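Local coordinates for protein transcriptional regulator, MarR/EmrR family (PDB 3JW4) that probably binds DNA as a dimeric winged-helix transcriptional regulator of the MarR family, at residues 45-50 / 101-106. Sequence-based numbering, arbitrary orientation. Where two conformers were deposited one is given.
Sequences RMIGYI and IYVLPK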
loop_
_atom_site.group_PDB
_atom_site.type_symbol
_atom_site.label_atom_id
_atom_site.label_comp_id
_atom_site.label_asym_id
_atom_site.label_seq_id
_atom_site.Cartn_x
_atom_site.Cartn_y
_atom_site.Cartn_z
ATOM N N ARG B 45 -1.050 14.962 2.102
ATOM C CA ARG B 45 0.131 14.967 1.250
ATOM C C ARG B 45 0.101 16.061 0.167
ATOM O O ARG B 45 1.103 16.740 -0.078
ATOM C CB ARG B 45 0.267 13.593 0.567
ATOM C CG ARG B 45 1.279 12.682 1.165
ATOM C CD ARG B 45 0.995 12.195 2.581
ATOM N NE ARG B 45 2.226 12.349 3.377
ATOM C CZ ARG B 45 2.673 11.526 4.326
ATOM N NH1 ARG B 45 3.812 11.834 4.944
ATOM N NH2 ARG B 45 2.016 10.418 4.660
HETATM N N MSE B 46 -1.041 16.204 -0.493
HETATM C CA MSE B 46 -1.199 17.216 -1.534
HETATM C C MSE B 46 -1.052 18.621 -0.949
HETATM O O MSE B 46 -0.262 19.420 -1.458
HETATM C CB MSE B 46 -2.557 17.091 -2.234
HETATM C CG MSE B 46 -2.856 18.241 -3.173
HETATM SE SE MSE B 46 -4.105 17.772 -4.568
HETATM C CE MSE B 46 -3.069 16.354 -5.321
ATOM N N ILE B 47 -1.787 18.922 0.110
ATOM C CA ILE B 47 -1.679 20.245 0.737
ATOM C C ILE B 47 -0.244 20.528 1.217
ATOM O O ILE B 47 0.254 21.621 1.035
ATOM C CB ILE B 47 -2.580 20.436 1.943
ATOM C CG1 ILE B 47 -4.021 20.264 1.616
ATOM C CG2 ILE B 47 -2.535 21.919 2.412
ATOM C CD1 ILE B 47 -4.886 20.432 2.848
ATOM N N GLY B 48 0.373 19.552 1.889
ATOM C CA GLY B 48 1.767 19.649 2.305
ATOM C C GLY B 48 2.706 19.977 1.148
ATOM O O GLY B 48 3.568 20.831 1.269
ATOM N N TYR B 49 2.556 19.275 0.036
ATOM C CA TYR B 49 3.413 19.477 -1.130
ATOM C C TYR B 49 3.207 20.906 -1.636
ATOM O O TYR B 49 4.160 21.617 -1.947
ATOM C CB TYR B 49 3.070 18.460 -2.243
ATOM C CG TYR B 49 3.959 18.598 -3.454
ATOM C CD1 TYR B 49 5.252 18.046 -3.451
ATOM C CD2 TYR B 49 3.566 19.347 -4.554
ATOM C CE1 TYR B 49 6.117 18.207 -4.542
ATOM C CE2 TYR B 49 4.434 19.519 -5.670
ATOM C CZ TYR B 49 5.701 18.940 -5.647
ATOM O OH TYR B 49 6.554 19.078 -6.713
ATOM N N ILE B 50 1.954 21.350 -1.680
ATOM C CA ILE B 50 1.680 22.693 -2.129
ATOM C C ILE B 50 2.325 23.703 -1.180
ATOM O O ILE B 50 3.028 24.593 -1.615
ATOM C CB ILE B 50 0.198 22.996 -2.267
ATOM C CG1 ILE B 50 -0.483 22.101 -3.300
ATOM C CG2 ILE B 50 0.009 24.431 -2.656
ATOM C CD1 ILE B 50 -2.004 22.122 -3.191
ATOM N N ILE B 101 -0.881 27.657 -7.579
ATOM C CA ILE B 101 -1.677 27.185 -6.467
ATOM C C ILE B 101 -0.934 27.523 -5.150
ATOM O O ILE B 101 0.294 27.271 -5.025
ATOM C CB ILE B 101 -1.950 25.657 -6.617
ATOM C CG1 ILE B 101 -2.647 25.372 -7.967
ATOM C CG2 ILE B 101 -2.752 25.130 -5.447
ATOM C CD1 ILE B 101 -2.639 23.933 -8.375
ATOM N N TYR B 102 -1.642 28.149 -4.215
ATOM C CA TYR B 102 -1.085 28.472 -2.910
ATOM C C TYR B 102 -1.991 27.983 -1.798
ATOM O O TYR B 102 -3.172 27.856 -1.990
ATOM C CB TYR B 102 -0.915 29.973 -2.762
ATOM C CG TYR B 102 0.108 30.551 -3.693
ATOM C CD1 TYR B 102 -0.239 30.896 -4.991
ATOM C CD2 TYR B 102 1.413 30.747 -3.288
ATOM C CE1 TYR B 102 0.693 31.442 -5.857
ATOM C CE2 TYR B 102 2.368 31.278 -4.169
ATOM C CZ TYR B 102 1.983 31.620 -5.446
ATOM O OH TYR B 102 2.874 32.158 -6.338
ATOM N N VAL B 103 -1.415 27.695 -0.644
ATOM C CA VAL B 103 -2.187 27.389 0.536
ATOM C C VAL B 103 -2.682 28.705 1.158
ATOM O O VAL B 103 -2.020 29.729 1.153
ATOM C CB VAL B 103 -1.355 26.538 1.497
ATOM C CG1 VAL B 103 -2.108 26.179 2.691
ATOM C CG2 VAL B 103 -0.978 25.211 0.769
ATOM N N LEU B 104 -3.914 28.708 1.607
ATOM C CA LEU B 104 -4.396 29.865 2.368
ATOM C C LEU B 104 -4.076 29.631 3.861
ATOM O O LEU B 104 -3.788 28.509 4.232
ATOM C CB LEU B 104 -5.898 29.984 2.130
ATOM C CG LEU B 104 -6.321 30.535 0.778
ATOM C CD1 LEU B 104 -7.844 30.270 0.502
ATOM C CD2 LEU B 104 -6.011 32.028 0.714
ATOM N N PRO B 105 -4.193 30.665 4.737
ATOM C CA PRO B 105 -3.907 30.408 6.158
ATOM C C PRO B 105 -4.682 29.262 6.830
ATOM O O PRO B 105 -4.089 28.464 7.590
ATOM C CB PRO B 105 -4.200 31.757 6.828
ATOM C CG PRO B 105 -3.844 32.770 5.745
ATOM C CD PRO B 105 -4.196 32.105 4.431
ATOM N N LYS B 106 -5.960 29.125 6.539
ATOM C CA LYS B 106 -6.699 27.978 7.050
ATOM C C LYS B 106 -6.049 26.632 6.614
ATOM O O LYS B 106 -6.020 25.641 7.352
ATOM C CB LYS B 106 -8.130 28.057 6.539
ATOM C CG LYS B 106 -9.092 26.971 7.021
ATOM C CD LYS B 106 -10.472 27.223 6.374
ATOM C CE LYS B 106 -11.480 26.228 6.749
ATOM N NZ LYS B 106 -12.792 26.589 6.158
#
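The amide of I50 donates to M46 O at 2.9 Å, a helical bond that steadies the I50 backbone where its side chain projects at the strand 101-103. No hydrogen bond joins the two segments; branched aliphatic groups do the work. In I50 a chi1 of -62° sets CG1 beside the backbone N and leaves CG2 anti to that N; CG2 makes the closest approach between the segments, meeting V103 CG2 at 3.6 Å and lying 3.7 Å from I101 O. From the other branch, the terminal CD1 touches I101 CG2 at 3.8 Å, a beta-branch methyl that the buried strand position of I101 turns to the helix. One isoleucine thus uses two arms to engage two strand residues, a task suited to its forked shape.

One turn earlier, I47 adds a smaller contact. Its CG2 comes to 4.0 Å from V103 CG2, the two side chains crossing at about a right angle, while I47 O approaches the same methyl at 3.8 Å. V103 CG2 is therefore shared by I47 and I50, and its compact branching lets it fit close to the helix backbone.

The axes of helical segment 45-50 and strand 101-103 lie 101° apart, and the contact joins helix 41-53, in the helical body of the winged helix-turn-helix domain, to the base of its wing, the antiparallel hairpin of strands 87-90 and 100-103. Alternation along the strand sends I101 and V103 inward and Y102 outward, where its ring makes a cation-pi contact with R90. Behind I47 the apolar layer continues onto L81 and F114. In these apolar surroundings the backbone of V103 still finds polar partners: its N bonds to Q54 OE1, and its O to a glycerol probably left from crystallisation.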